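Local coordinates for protein PrgZ (Enterococcus faecalis, PDB 4FAJ) that binds a peptide pheromone as a membrane-anchored extracellular receptor of Enterococcus faecalis, a solute-binding protein probably serving peptide uptake, at residues Thr68-Leu73 against Val247-Trp253; Val277-Asn281 against Asp419-Glu423; Leu292-Leu297 against Ala536-Lys542; Leu297-Lys303 against Lys354-Asn358; Leu413-Val417 against Asp461-Leu466. All coordinates share one frame; numbering follows the deposited sequence.

Contact 1: Thr68-Leu73 against Val247-Trp253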
# COMPACT_ATOMS: atom_id res chain seq x y z
N THR A 68 11.97 2.43 -4.49
CA THR A 68 11.86 2.01 -5.90
C THR A 68 11.65 3.22 -6.79
O THR A 68 11.34 4.30 -6.28
CB THR A 68 10.64 1.07 -6.14
OG1 THR A 68 9.43 1.84 -6.13
CG2 THR A 68 10.56 -0.08 -5.10
N PRO A 69 11.80 3.06 -8.12
CA PRO A 69 11.36 4.13 -9.02
C PRO A 69 9.86 4.35 -8.93
O PRO A 69 9.12 3.49 -8.45
CB PRO A 69 11.73 3.60 -10.41
CG PRO A 69 12.83 2.55 -10.14
CD PRO A 69 12.38 1.93 -8.87
N VAL A 70 9.42 5.52 -9.37
CA VAL A 70 7.99 5.82 -9.47
C VAL A 70 7.40 4.87 -10.51
O VAL A 70 8.01 4.66 -11.54
CB VAL A 70 7.78 7.28 -9.89
CG1 VAL A 70 6.34 7.52 -10.31
CG2 VAL A 70 8.18 8.21 -8.73
N GLN A 71 6.24 4.29 -10.21
CA GLN A 71 5.58 3.34 -11.10
C GLN A 71 4.37 3.93 -11.84
O GLN A 71 4.11 3.56 -12.99
CB GLN A 71 5.14 2.12 -10.32
CG GLN A 71 6.23 1.42 -9.58
CD GLN A 71 7.25 0.81 -10.53
OE1 GLN A 71 6.88 0.05 -11.42
NE2 GLN A 71 8.51 1.14 -10.34
N SER A 72 3.64 4.84 -11.19
CA SER A 72 2.48 5.48 -11.79
C SER A 72 2.37 6.96 -11.39
O SER A 72 2.74 7.33 -10.26
CB SER A 72 1.19 4.73 -11.39
OG SER A 72 0.03 5.42 -11.82
N LEU A 73 1.89 7.78 -12.31
CA LEU A 73 1.56 9.18 -12.04
C LEU A 73 0.04 9.42 -12.16
O LEU A 73 -0.40 10.58 -12.27
CB LEU A 73 2.31 10.10 -13.00
CG LEU A 73 3.83 10.00 -13.01
CD1 LEU A 73 4.41 10.89 -14.11
CD2 LEU A 73 4.37 10.42 -11.65
N VAL A 247 9.03 7.16 -16.15
CA VAL A 247 8.19 6.43 -15.21
C VAL A 247 8.56 4.96 -15.26
O VAL A 247 8.64 4.38 -16.33
CB VAL A 247 6.69 6.58 -15.54
CG1 VAL A 247 5.85 5.70 -14.59
CG2 VAL A 247 6.26 8.04 -15.44
N GLY A 248 8.77 4.36 -14.09
CA GLY A 248 9.12 2.95 -14.01
C GLY A 248 10.61 2.66 -13.94
O GLY A 248 11.00 1.56 -13.55
N THR A 249 11.44 3.65 -14.27
CA THR A 249 12.88 3.42 -14.39
C THR A 249 13.81 4.44 -13.70
O THR A 249 14.91 4.05 -13.30
CB THR A 249 13.30 3.33 -15.88
OG1 THR A 249 13.01 4.57 -16.53
CG2 THR A 249 12.55 2.21 -16.59
N SER A 250 13.40 5.71 -13.58
CA SER A 250 14.30 6.77 -13.05
C SER A 250 14.61 6.58 -11.56
O SER A 250 13.70 6.37 -10.76
CB SER A 250 13.69 8.16 -13.22
OG SER A 250 13.81 8.68 -14.53
N ASP A 251 15.89 6.68 -11.21
CA ASP A 251 16.34 6.57 -9.82
C ASP A 251 16.37 7.93 -9.10
O ASP A 251 16.69 7.99 -7.91
CB ASP A 251 17.72 5.90 -9.74
CG ASP A 251 18.87 6.82 -10.15
OD1 ASP A 251 18.65 7.74 -10.97
OD2 ASP A 251 20.00 6.63 -9.64
N LYS A 252 16.02 9.00 -9.81
CA LYS A 252 16.00 10.36 -9.27
C LYS A 252 14.78 11.12 -9.75
O LYS A 252 14.36 10.96 -10.89
CB LYS A 252 17.19 11.15 -9.77
CG LYS A 252 18.50 10.69 -9.29
CD LYS A 252 19.58 11.61 -9.84
CE LYS A 252 20.91 11.29 -9.23
NZ LYS A 252 21.33 9.92 -9.53
N TRP A 253 14.21 11.95 -8.88
CA TRP A 253 13.23 12.94 -9.30
C TRP A 253 13.21 14.13 -8.36
O TRP A 253 13.73 14.08 -7.23
CB TRP A 253 11.84 12.32 -9.48
CG TRP A 253 11.30 11.61 -8.30
CD1 TRP A 253 10.47 12.13 -7.35
CD2 TRP A 253 11.52 10.25 -7.94
NE1 TRP A 253 10.17 11.18 -6.41
CE2 TRP A 253 10.81 10.02 -6.74
CE3 TRP A 253 12.26 9.21 -8.51
CZ2 TRP A 253 10.81 8.78 -6.11
CZ3 TRP A 253 12.27 7.98 -7.87
CH2 TRP A 253 11.54 7.77 -6.69
O HOH W 1 11.07 7.26 -10.83
O HOH W 2 11.01 -0.29 -11.61
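Pro-69 O is gripped by two donors, while the ring of the same residue rests on the other segment, with Pro-69 CB 3.4 Å from Ser-250 O. Thr-68 OG1 donates to Pro-69 O at 2.9 Å. Gln-71 bends at chi2 (-65°) and curls back, so that NE2 donates to Pro-69 O at 3.1 Å, from the opposite face of the carbonyl plane. Thr-68 OG1 also bonds to Thr-82.

Gly-248 N donates to Val-70 O over 2.7 Å, the shortest direct bond between the two segments. It lies nearly in line with the C=O bond, although the hydrogen itself is bent off the line (138°). Gly-248 has positive phi, a conformation that favours glycine. Two waters extend the link: one joins Val-70 N to Ser-250 O, the other Gln-71 NE2 to Gly-248 O.

The apolar part centres on Trp-253. Val-70 CG2 stands over the middle of its six-membered ring, 3.7 Å from the centroid, a CH-pi contact. Thr-68 O lies at the ring edge, 3.5 Å from Trp-253 CH2. Phe-274 meets the same indole with its plane nearly parallel. Farther along, Val-247 CG2 touches Leu-73 CD1 at 3.6 Å.

The contact joins a loop that reaches the bound peptide through Thr-68 to the loop entering strand 252-257, in the mixed sheet of a family 5 solute-binding protein.

Contact 2: Val277-Asn281 against Asp419-Glu423. With ZN (zinc ion), chain F.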
# COMPACT_ATOMS: atom_id res chain seq x y z
N VAL A 277 17.41 4.30 -3.06
CA VAL A 277 18.49 3.62 -2.34
C VAL A 277 18.17 2.12 -2.26
O VAL A 277 17.17 1.72 -1.66
CB VAL A 277 18.71 4.21 -0.94
CG1 VAL A 277 19.78 3.41 -0.15
CG2 VAL A 277 19.14 5.66 -1.07
N LYS A 278 19.01 1.31 -2.90
CA LYS A 278 18.84 -0.14 -2.89
C LYS A 278 19.90 -0.80 -2.01
O LYS A 278 19.69 -1.91 -1.50
CB LYS A 278 18.97 -0.70 -4.30
CG LYS A 278 18.03 -0.09 -5.36
CD LYS A 278 16.92 -1.06 -5.79
CE LYS A 278 16.79 -1.15 -7.31
NZ LYS A 278 17.51 -2.31 -7.88
N GLU A 279 21.04 -0.13 -1.83
CA GLU A 279 22.17 -0.64 -1.04
C GLU A 279 22.40 0.28 0.16
O GLU A 279 22.77 1.44 -0.01
CB GLU A 279 23.43 -0.74 -1.90
CG GLU A 279 24.72 -1.03 -1.10
CD GLU A 279 24.60 -2.23 -0.20
OE1 GLU A 279 24.14 -3.29 -0.66
OE2 GLU A 279 24.98 -2.13 1.00
N ILE A 280 22.18 -0.26 1.35
CA ILE A 280 22.17 0.54 2.59
C ILE A 280 23.52 1.18 2.92
O ILE A 280 23.58 2.31 3.41
CB ILE A 280 21.68 -0.32 3.79
CG1 ILE A 280 20.29 -0.90 3.52
CG2 ILE A 280 21.71 0.49 5.09
CD1 ILE A 280 19.26 0.07 3.00
N ASN A 281 24.61 0.47 2.64
CA ASN A 281 25.96 1.01 2.85
C ASN A 281 26.16 2.32 2.07
O ASN A 281 26.77 3.25 2.57
CB ASN A 281 27.01 -0.00 2.42
CG ASN A 281 28.40 0.45 2.75
OD1 ASN A 281 28.78 0.53 3.91
ND2 ASN A 281 29.19 0.75 1.71
N ASP A 419 14.70 -6.47 -6.16
CA ASP A 419 16.16 -6.62 -6.24
C ASP A 419 16.97 -5.70 -5.30
O ASP A 419 18.19 -5.60 -5.44
CB ASP A 419 16.66 -6.54 -7.69
CG ASP A 419 16.28 -5.26 -8.39
OD1 ASP A 419 15.68 -4.37 -7.74
OD2 ASP A 419 16.58 -5.14 -9.59
N GLY A 420 16.31 -5.06 -4.34
CA GLY A 420 16.99 -4.29 -3.28
C GLY A 420 17.74 -5.17 -2.29
O GLY A 420 17.50 -6.39 -2.19
N GLU A 421 18.66 -4.57 -1.53
CA GLU A 421 19.57 -5.37 -0.70
C GLU A 421 18.83 -6.29 0.26
O GLU A 421 19.06 -7.50 0.29
CB GLU A 421 20.52 -4.47 0.11
CG GLU A 421 21.49 -5.27 0.98
CD GLU A 421 22.46 -4.40 1.75
OE1 GLU A 421 22.28 -3.16 1.78
OE2 GLU A 421 23.44 -4.96 2.31
N PHE A 422 17.94 -5.71 1.06
CA PHE A 422 17.30 -6.47 2.13
C PHE A 422 16.12 -7.31 1.68
O PHE A 422 15.78 -8.27 2.35
CB PHE A 422 16.98 -5.58 3.33
CG PHE A 422 18.18 -5.35 4.19
CD1 PHE A 422 18.44 -6.18 5.26
CD2 PHE A 422 19.10 -4.36 3.87
CE1 PHE A 422 19.58 -6.01 6.04
CE2 PHE A 422 20.26 -4.18 4.64
CZ PHE A 422 20.50 -5.01 5.72
N GLU A 423 15.54 -7.00 0.53
CA GLU A 423 14.51 -7.86 -0.04
C GLU A 423 15.15 -9.17 -0.52
O GLU A 423 14.65 -10.25 -0.23
CB GLU A 423 13.73 -7.14 -1.14
CG GLU A 423 12.83 -5.99 -0.61
CD GLU A 423 13.61 -4.74 -0.15
OE1 GLU A 423 14.66 -4.44 -0.75
OE2 GLU A 423 13.16 -4.06 0.81
ZN ZN F . 25.03 -3.74 2.17
O HOH W 3 17.54 -2.91 0.80
O HOH W 4 20.29 -4.01 -6.62
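Glu-421 reaches across Glu-279, their carboxylate planes 46° apart, and a zinc ion joins the two. This is a metal site at the starts of two helices, 280-288 and 421-437. Glu-279 OE2 and Glu-421 OE2 each bind zinc at 2.0 Å, and Tyr-301 supplies a third ligand. The other oxygens are acceptors held close, with Glu-279 OE1 and Glu-421 OE1 3.1 Å apart. The metal charge probably offsets their repulsion.

Both carboxylates also serve helix 280-288. Glu-279 is its N-cap, and OE2 takes a bond from Asn-281 N. Glu-421 OE1 accepts from Ile-280 N at 2.9 Å, nearly along its C-O axis. Glu-421 gets there fully extended, with CG opposite the backbone N (chi1 -180°). These bonds probably help hold the two carboxylates in place for zinc.

Farther from the metal, Glu-421 N donates to Lys-278 O at 2.9 Å. Lys-278 bends along its chain to form a salt bridge with Asp-419, meeting OD1 from above the carboxylate plane, with NZ to OD1 2.8 Å. Ile-280 and Phe-422 both pack on the bound peptide. Their side chains cross at about a right angle, with Ile-280 CG1 3.5 Å from Phe-422 CE2.

Contact 3: Leu292-Leu297 against Ala536-Lys542; sequences LDEAPL and AKLEKSK
Glu-294 and Glu-539 lie side by side and point the same way, an unusual pairing of like charges across two strands. Glu-294 OE2 is 3.6 Å from Glu-539 OE1. Lys-537 ties them into a salt-bridge network. Its CG sits between the backbone N and the carbonyl carbon (chi1 66°), and the extended chain beyond carries NZ to both glutamates. NZ bonds Glu-539 OE1 at 3.1 Å and more weakly Glu-294 OE2 at 3.5 Å. The lysine probably eases the repulsion. Its NZ also bonds Tyr-555, while Glu-294 OE1 accepts from Thr-65 N.

The backbones are antiparallel. Ala-295 and Leu-538 form a hydrogen-bonded pair, with Leu-538 N donating to Ala-295 O at 2.9 Å. Lys-540 N also donates to Asp-293 O, just past the strand pairing. Lys-542 stretches out to Asp-293, and its NZ meets OD1 from above the carboxylate plane at 2.9 Å. Leu-292 O is buried here and has no polar partner.

Away from the charged side, Leu-297 and Leu-538 cross at about a right angle, with Leu-297 CD1 3.7 Å from Leu-538 CG. Helix 280-288 covers this apolar side through Ile-284 and Tyr-287. Strand 311-324 pairs with strand 528-539, and strand 61-66 runs past Asp-293 and Glu-294.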
# COMPACT_ATOMS: atom_id res chain seq x y z
N LEU A 292 22.90 13.07 1.30
CA LEU A 292 21.51 12.70 1.51
C LEU A 292 21.10 13.22 2.88
O LEU A 292 21.92 13.25 3.80
CB LEU A 292 21.34 11.17 1.47
CG LEU A 292 21.29 10.44 0.13
CD1 LEU A 292 21.23 8.89 0.32
CD2 LEU A 292 20.13 10.90 -0.73
N ASP A 293 19.83 13.59 3.02
CA ASP A 293 19.31 14.09 4.30
C ASP A 293 18.54 13.01 5.08
O ASP A 293 18.08 13.24 6.20
CB ASP A 293 18.45 15.34 4.05
CG ASP A 293 19.25 16.48 3.44
OD1 ASP A 293 20.32 16.78 3.98
OD2 ASP A 293 18.82 17.07 2.42
N GLU A 294 18.42 11.82 4.51
CA GLU A 294 17.94 10.65 5.24
C GLU A 294 18.58 9.40 4.65
O GLU A 294 19.09 9.44 3.52
CB GLU A 294 16.41 10.55 5.19
CG GLU A 294 15.86 10.21 3.85
CD GLU A 294 14.35 10.06 3.82
OE1 GLU A 294 13.83 9.68 2.75
OE2 GLU A 294 13.68 10.31 4.84
N ALA A 295 18.60 8.33 5.43
CA ALA A 295 19.16 7.05 5.01
C ALA A 295 18.39 5.91 5.66
O ALA A 295 18.25 5.88 6.88
CB ALA A 295 20.64 6.96 5.38
N PRO A 296 17.87 4.97 4.85
CA PRO A 296 17.17 3.83 5.44
C PRO A 296 18.16 2.88 6.10
O PRO A 296 19.34 2.82 5.71
CB PRO A 296 16.51 3.17 4.23
CG PRO A 296 17.43 3.47 3.11
CD PRO A 296 17.89 4.88 3.38
N LEU A 297 17.68 2.15 7.11
CA LEU A 297 18.51 1.23 7.89
C LEU A 297 17.85 -0.14 8.15
O LEU A 297 16.64 -0.23 8.33
CB LEU A 297 18.84 1.86 9.25
CG LEU A 297 19.66 3.15 9.25
CD1 LEU A 297 19.70 3.76 10.65
CD2 LEU A 297 21.07 2.92 8.72
N ALA A 536 13.13 2.10 9.84
CA ALA A 536 14.25 2.67 10.58
C ALA A 536 15.12 3.47 9.65
O ALA A 536 15.34 3.08 8.50
CB ALA A 536 15.08 1.60 11.27
N LYS A 537 15.64 4.57 10.16
CA LYS A 537 16.39 5.50 9.33
C LYS A 537 17.16 6.50 10.15
O LYS A 537 16.85 6.72 11.32
CB LYS A 537 15.44 6.25 8.40
CG LYS A 537 14.47 7.19 9.10
CD LYS A 537 13.45 7.71 8.11
CE LYS A 537 12.55 8.77 8.69
NZ LYS A 537 11.75 9.41 7.58
N LEU A 538 18.16 7.11 9.52
CA LEU A 538 18.78 8.31 10.02
C LEU A 538 18.08 9.48 9.35
O LEU A 538 17.73 9.38 8.18
CB LEU A 538 20.26 8.34 9.67
CG LEU A 538 21.10 7.19 10.23
CD1 LEU A 538 22.52 7.23 9.66
CD2 LEU A 538 21.10 7.24 11.76
N GLU A 539 17.88 10.58 10.07
CA GLU A 539 17.34 11.79 9.45
C GLU A 539 18.02 13.01 10.04
O GLU A 539 18.18 13.11 11.25
CB GLU A 539 15.82 11.85 9.62
CG GLU A 539 15.18 13.06 8.95
CD GLU A 539 13.69 12.89 8.75
OE1 GLU A 539 13.30 12.07 7.90
OE2 GLU A 539 12.91 13.59 9.44
N LYS A 540 18.45 13.92 9.18
CA LYS A 540 19.22 15.07 9.64
C LYS A 540 18.33 15.89 10.58
O LYS A 540 17.13 16.04 10.32
CB LYS A 540 19.72 15.93 8.47
CG LYS A 540 20.67 15.21 7.50
CD LYS A 540 22.07 15.04 8.05
CE LYS A 540 23.00 14.35 7.04
NZ LYS A 540 24.40 14.25 7.52
N SER A 541 18.94 16.41 11.64
CA SER A 541 18.25 17.19 12.67
C SER A 541 17.56 18.43 12.11
O SER A 541 16.50 18.83 12.59
CB SER A 541 19.24 17.63 13.75
OG SER A 541 19.98 16.54 14.25
N LYS A 542 18.15 19.02 11.07
CA LYS A 542 17.64 20.26 10.47
C LYS A 542 16.25 20.10 9.83
O LYS A 542 15.54 21.09 9.64
CB LYS A 542 18.63 20.79 9.43
CG LYS A 542 18.62 19.98 8.13
CD LYS A 542 19.81 20.27 7.20
CE LYS A 542 19.68 19.42 5.94
NZ LYS A 542 20.86 19.41 5.03
O HOH W 5 13.98 0.36 7.69

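Contact 4: Leu297-Lys303 against Lys354-Asn358. With ZN (zinc ion), chain F; ZN (zinc ion), chain G.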
# COMPACT_ATOMS: atom_id res chain seq x y z
N LEU A 297 17.68 2.15 7.11
CA LEU A 297 18.51 1.23 7.89
C LEU A 297 17.85 -0.14 8.15
O LEU A 297 16.64 -0.23 8.33
CB LEU A 297 18.84 1.86 9.25
CG LEU A 297 19.66 3.15 9.25
CD1 LEU A 297 19.70 3.76 10.65
CD2 LEU A 297 21.07 2.92 8.72
N ALA A 298 18.68 -1.18 8.17
CA ALA A 298 18.27 -2.53 8.56
C ALA A 298 19.51 -3.36 8.88
O ALA A 298 20.62 -2.94 8.59
CB ALA A 298 17.49 -3.18 7.45
N GLY A 299 19.30 -4.54 9.47
CA GLY A 299 20.37 -5.49 9.79
C GLY A 299 21.55 -4.89 10.54
O GLY A 299 21.37 -4.10 11.45
N GLU A 300 22.76 -5.28 10.14
CA GLU A 300 23.97 -4.81 10.80
C GLU A 300 24.09 -3.28 10.79
O GLU A 300 24.62 -2.70 11.74
CB GLU A 300 25.19 -5.47 10.17
CG GLU A 300 26.55 -5.04 10.72
CD GLU A 300 26.80 -5.44 12.17
OE1 GLU A 300 26.05 -6.28 12.73
OE2 GLU A 300 27.78 -4.91 12.75
N TYR A 301 23.57 -2.63 9.75
CA TYR A 301 23.63 -1.17 9.67
C TYR A 301 22.75 -0.54 10.76
O TYR A 301 23.15 0.42 11.40
CB TYR A 301 23.17 -0.68 8.29
CG TYR A 301 23.87 -1.34 7.12
CD1 TYR A 301 25.17 -0.95 6.76
CD2 TYR A 301 23.25 -2.34 6.38
CE1 TYR A 301 25.83 -1.55 5.68
CE2 TYR A 301 23.92 -2.96 5.29
CZ TYR A 301 25.20 -2.55 4.95
OH TYR A 301 25.85 -3.12 3.88
N ALA A 302 21.55 -1.08 10.93
CA ALA A 302 20.65 -0.61 12.00
C ALA A 302 21.27 -0.87 13.37
O ALA A 302 21.24 -0.01 14.25
CB ALA A 302 19.31 -1.28 11.88
N LYS A 303 21.82 -2.07 13.55
CA LYS A 303 22.53 -2.44 14.79
C LYS A 303 23.59 -1.40 15.18
O LYS A 303 23.67 -0.97 16.33
CB LYS A 303 23.17 -3.82 14.63
CG LYS A 303 23.63 -4.46 15.95
CD LYS A 303 23.87 -5.95 15.78
CE LYS A 303 23.67 -6.72 17.09
NZ LYS A 303 24.76 -6.47 18.05
N LYS A 354 17.49 -10.78 13.79
CA LYS A 354 18.83 -10.89 13.22
C LYS A 354 18.92 -10.18 11.88
O LYS A 354 19.77 -9.32 11.69
CB LYS A 354 19.22 -12.36 13.05
CG LYS A 354 19.01 -13.18 14.30
CD LYS A 354 19.18 -14.68 14.04
CE LYS A 354 18.81 -15.50 15.28
NZ LYS A 354 18.64 -16.97 14.99
N LEU A 355 18.01 -10.50 10.98
CA LEU A 355 18.04 -9.95 9.63
C LEU A 355 17.59 -8.49 9.58
O LEU A 355 18.29 -7.66 9.01
CB LEU A 355 17.20 -10.81 8.68
CG LEU A 355 17.33 -10.51 7.19
CD1 LEU A 355 16.88 -11.72 6.39
CD2 LEU A 355 16.53 -9.29 6.80
N LEU A 356 16.45 -8.17 10.17
CA LEU A 356 15.92 -6.81 10.11
C LEU A 356 16.47 -5.93 11.22
O LEU A 356 17.02 -4.87 10.94
CB LEU A 356 14.40 -6.82 10.17
CG LEU A 356 13.76 -7.58 9.02
CD1 LEU A 356 12.27 -7.64 9.23
CD2 LEU A 356 14.12 -6.96 7.69
N ASP A 357 16.27 -6.35 12.47
CA ASP A 357 16.90 -5.74 13.64
C ASP A 357 16.69 -4.22 13.72
O ASP A 357 17.60 -3.46 14.06
CB ASP A 357 18.40 -6.06 13.64
CG ASP A 357 19.04 -5.89 14.99
OD1 ASP A 357 18.31 -5.66 15.98
OD2 ASP A 357 20.29 -5.99 15.06
N ASN A 358 15.47 -3.77 13.42
CA ASN A 358 15.21 -2.35 13.24
C ASN A 358 13.81 -1.93 13.67
O ASN A 358 13.26 -0.98 13.13
CB ASN A 358 15.41 -2.00 11.77
CG ASN A 358 14.40 -2.68 10.87
OD1 ASN A 358 13.56 -3.48 11.33
ND2 ASN A 358 14.46 -2.39 9.57
ZN ZN F . 25.03 -3.74 2.17
ZN ZN G . 19.08 -5.98 18.01
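Gly-299 N donates to Leu-356 O over 2.7 Å, arriving from above the carbonyl plane. It is the main polar link between the two segments. A second, weak bond runs from Asn-358 ND2 to Leu-297 O. It is long at 3.3 Å but almost perfectly straight (176°). Asn-358 holds its CG between the backbone N and carbonyl carbon (chi1 65°), which turns the amide toward Leu-297; OD1 bonds Ser-360.

Here the C-terminal end of helix 348-356 meets the first turn of helix 299-305. The former closes with a wider pi-type turn, and Asp-357 then leaves helical geometry with positive phi. Gly-299 also has positive phi. Its CA comes within 3.1 Å of Leu-355 O, a close approach of the two backbones.

Each segment also carries a zinc ligand. Tyr-301 OH binds one ion at 2.0 Å, a site shared with Glu-279 and Glu-421. Asp-357 OD1 binds another at 2.2 Å and also accepts from Lys-306.

Around this, Ala-302 CB sits 3.5 Å from Asp-357 O and also touches Asn-358 CB. Lys-303 runs its aliphatic chain past Asp-357, with CB 3.6 Å from OD2. Ala-298 CB packs on the Asn-358 amide and on the bound peptide.

Contact 5: Leu413-Val417 against Asp461-Leu466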
# COMPACT_ATOMS: atom_id res chain seq x y z
N LEU A 413 10.21 -24.69 -5.90
CA LEU A 413 9.40 -23.48 -5.83
C LEU A 413 10.27 -22.26 -6.04
O LEU A 413 11.32 -22.12 -5.42
CB LEU A 413 8.70 -23.38 -4.48
CG LEU A 413 7.62 -24.41 -4.19
CD1 LEU A 413 7.10 -24.23 -2.78
CD2 LEU A 413 6.48 -24.32 -5.20
N ASP A 414 9.83 -21.37 -6.92
CA ASP A 414 10.51 -20.11 -7.13
C ASP A 414 9.93 -19.01 -6.23
O ASP A 414 8.72 -18.96 -6.01
CB ASP A 414 10.41 -19.65 -8.58
CG ASP A 414 11.19 -18.39 -8.82
OD1 ASP A 414 12.42 -18.44 -8.66
OD2 ASP A 414 10.57 -17.34 -9.12
N LEU A 415 10.81 -18.14 -5.73
CA LEU A 415 10.44 -17.05 -4.85
C LEU A 415 10.86 -15.70 -5.46
O LEU A 415 12.05 -15.39 -5.54
CB LEU A 415 11.12 -17.24 -3.48
CG LEU A 415 10.92 -16.14 -2.43
CD1 LEU A 415 9.44 -15.77 -2.28
CD2 LEU A 415 11.51 -16.57 -1.10
N LEU A 416 9.87 -14.93 -5.90
CA LEU A 416 10.11 -13.59 -6.44
C LEU A 416 10.32 -12.57 -5.33
O LEU A 416 9.57 -12.53 -4.35
CB LEU A 416 8.94 -13.12 -7.32
CG LEU A 416 8.78 -13.72 -8.71
CD1 LEU A 416 7.67 -13.00 -9.47
CD2 LEU A 416 10.10 -13.68 -9.49
N VAL A 417 11.35 -11.74 -5.49
CA VAL A 417 11.64 -10.67 -4.56
C VAL A 417 12.11 -9.45 -5.33
O VAL A 417 12.63 -9.56 -6.45
CB VAL A 417 12.72 -11.08 -3.54
CG1 VAL A 417 12.29 -12.33 -2.75
CG2 VAL A 417 14.08 -11.31 -4.22
N ASP A 461 2.13 -14.57 -12.81
CA ASP A 461 3.30 -15.23 -13.38
C ASP A 461 4.32 -15.41 -12.25
O ASP A 461 5.41 -14.83 -12.26
CB ASP A 461 3.86 -14.40 -14.53
CG ASP A 461 4.99 -15.10 -15.28
OD1 ASP A 461 5.23 -16.30 -15.06
OD2 ASP A 461 5.65 -14.43 -16.11
N PHE A 462 3.93 -16.21 -11.27
CA PHE A 462 4.78 -16.49 -10.13
C PHE A 462 4.33 -17.75 -9.41
O PHE A 462 3.24 -18.27 -9.67
CB PHE A 462 4.79 -15.30 -9.17
CG PHE A 462 3.55 -15.16 -8.34
CD1 PHE A 462 2.43 -14.52 -8.84
CD2 PHE A 462 3.50 -15.68 -7.05
CE1 PHE A 462 1.28 -14.40 -8.07
CE2 PHE A 462 2.35 -15.56 -6.28
CZ PHE A 462 1.24 -14.92 -6.79
N THR A 463 5.17 -18.22 -8.51
CA THR A 463 4.88 -19.35 -7.66
C THR A 463 4.73 -18.85 -6.23
O THR A 463 3.61 -18.80 -5.70
CB THR A 463 5.98 -20.40 -7.82
OG1 THR A 463 5.97 -20.86 -9.17
CG2 THR A 463 5.76 -21.58 -6.88
N LEU A 464 5.84 -18.44 -5.62
CA LEU A 464 5.83 -17.70 -4.36
C LEU A 464 6.27 -16.27 -4.61
O LEU A 464 7.09 -15.99 -5.49
CB LEU A 464 6.80 -18.31 -3.34
CG LEU A 464 6.61 -19.72 -2.82
CD1 LEU A 464 7.87 -20.12 -2.07
CD2 LEU A 464 5.38 -19.79 -1.93
N SER A 465 5.78 -15.37 -3.77
CA SER A 465 6.13 -13.96 -3.87
C SER A 465 6.32 -13.33 -2.49
O SER A 465 5.44 -13.44 -1.64
CB SER A 465 5.03 -13.23 -4.62
OG SER A 465 5.24 -11.83 -4.59
N LEU A 466 7.45 -12.66 -2.29
CA LEU A 466 7.65 -11.85 -1.09
C LEU A 466 7.10 -10.46 -1.40
O LEU A 466 7.78 -9.63 -2.00
CB LEU A 466 9.13 -11.75 -0.72
CG LEU A 466 9.46 -10.88 0.50
CD1 LEU A 466 8.68 -11.36 1.72
CD2 LEU A 466 10.96 -10.91 0.80
O HOH W 6 7.72 -17.19 -8.32
O HOH W 7 8.38 -22.68 -9.02
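Leu-464 can be followed outward against the strand beside it. Its CB lies 3.4 Å from Asp-414 O and also touches Leu-415 CD1. CG stays close to Asp-414 O. At the tip, CD1 reaches Leu-413 CB at 4.1 Å. With chi1 at -63°, CG stands opposite the carbonyl carbon, and the branch leans toward Leu-413.

Under this side chain the backbones bond in the parallel pattern. Leu-464 N donates to Asp-414 O, Leu-416 N to Leu-464 O, and Leu-466 N to Leu-416 O. Two waters add links near Asp-414 and Thr-463, one of them joining Asp-414 N to Thr-463 OG1. Asp-414 OD1 is held by Thr-444 and Thr-446 on the next strand.

Packing is tight nearby, where Leu-413 CD2 and Thr-463 CG2 are only 3.3 Å apart. Leu-416 takes the other side of the sheet, and its CD1 meets Phe-462 CB at 3.7 Å. Phe-453 of helix 450-459 covers Leu-416 there. Val-417 CG1 touches Leu-466 CB at 3.8 Å, and Leu-466 packs on an aromatic side chain of the bound peptide.

Strand 412-418 lies between 442-448 and 464-470. The chain passes from 442-448 through helix 450-459 to 464-470, crossing over 412-418. This beta-alpha-beta crossover over a parallel neighbour is typical of the alpha/beta lobes of periplasmic-binding-protein folds.

Contacts 2, 3 and 4 form one cluster, with centres 12 to 15 Å apart. Tyr-301 of contact 4 completes the zinc site of contact 2. Contacts 3 and 4 share Leu-297, where strand 294-297 leads into helix 299-305. Contact 1 comes first along the chain, its centre 16 Å from that of contact 2. The segments of contacts 2 and 3 alternate, and contacts 4 and 5 lie within the span of contact 3. Contact 5 reaches the same large sheet as contact 3, with centres about 32 Å apart. It touches contact 2 through Glu-423; helix 421-437 follows strand 412-418. Each contact has a residue near the bound peptide, so all five reach its site from different parts of the fold.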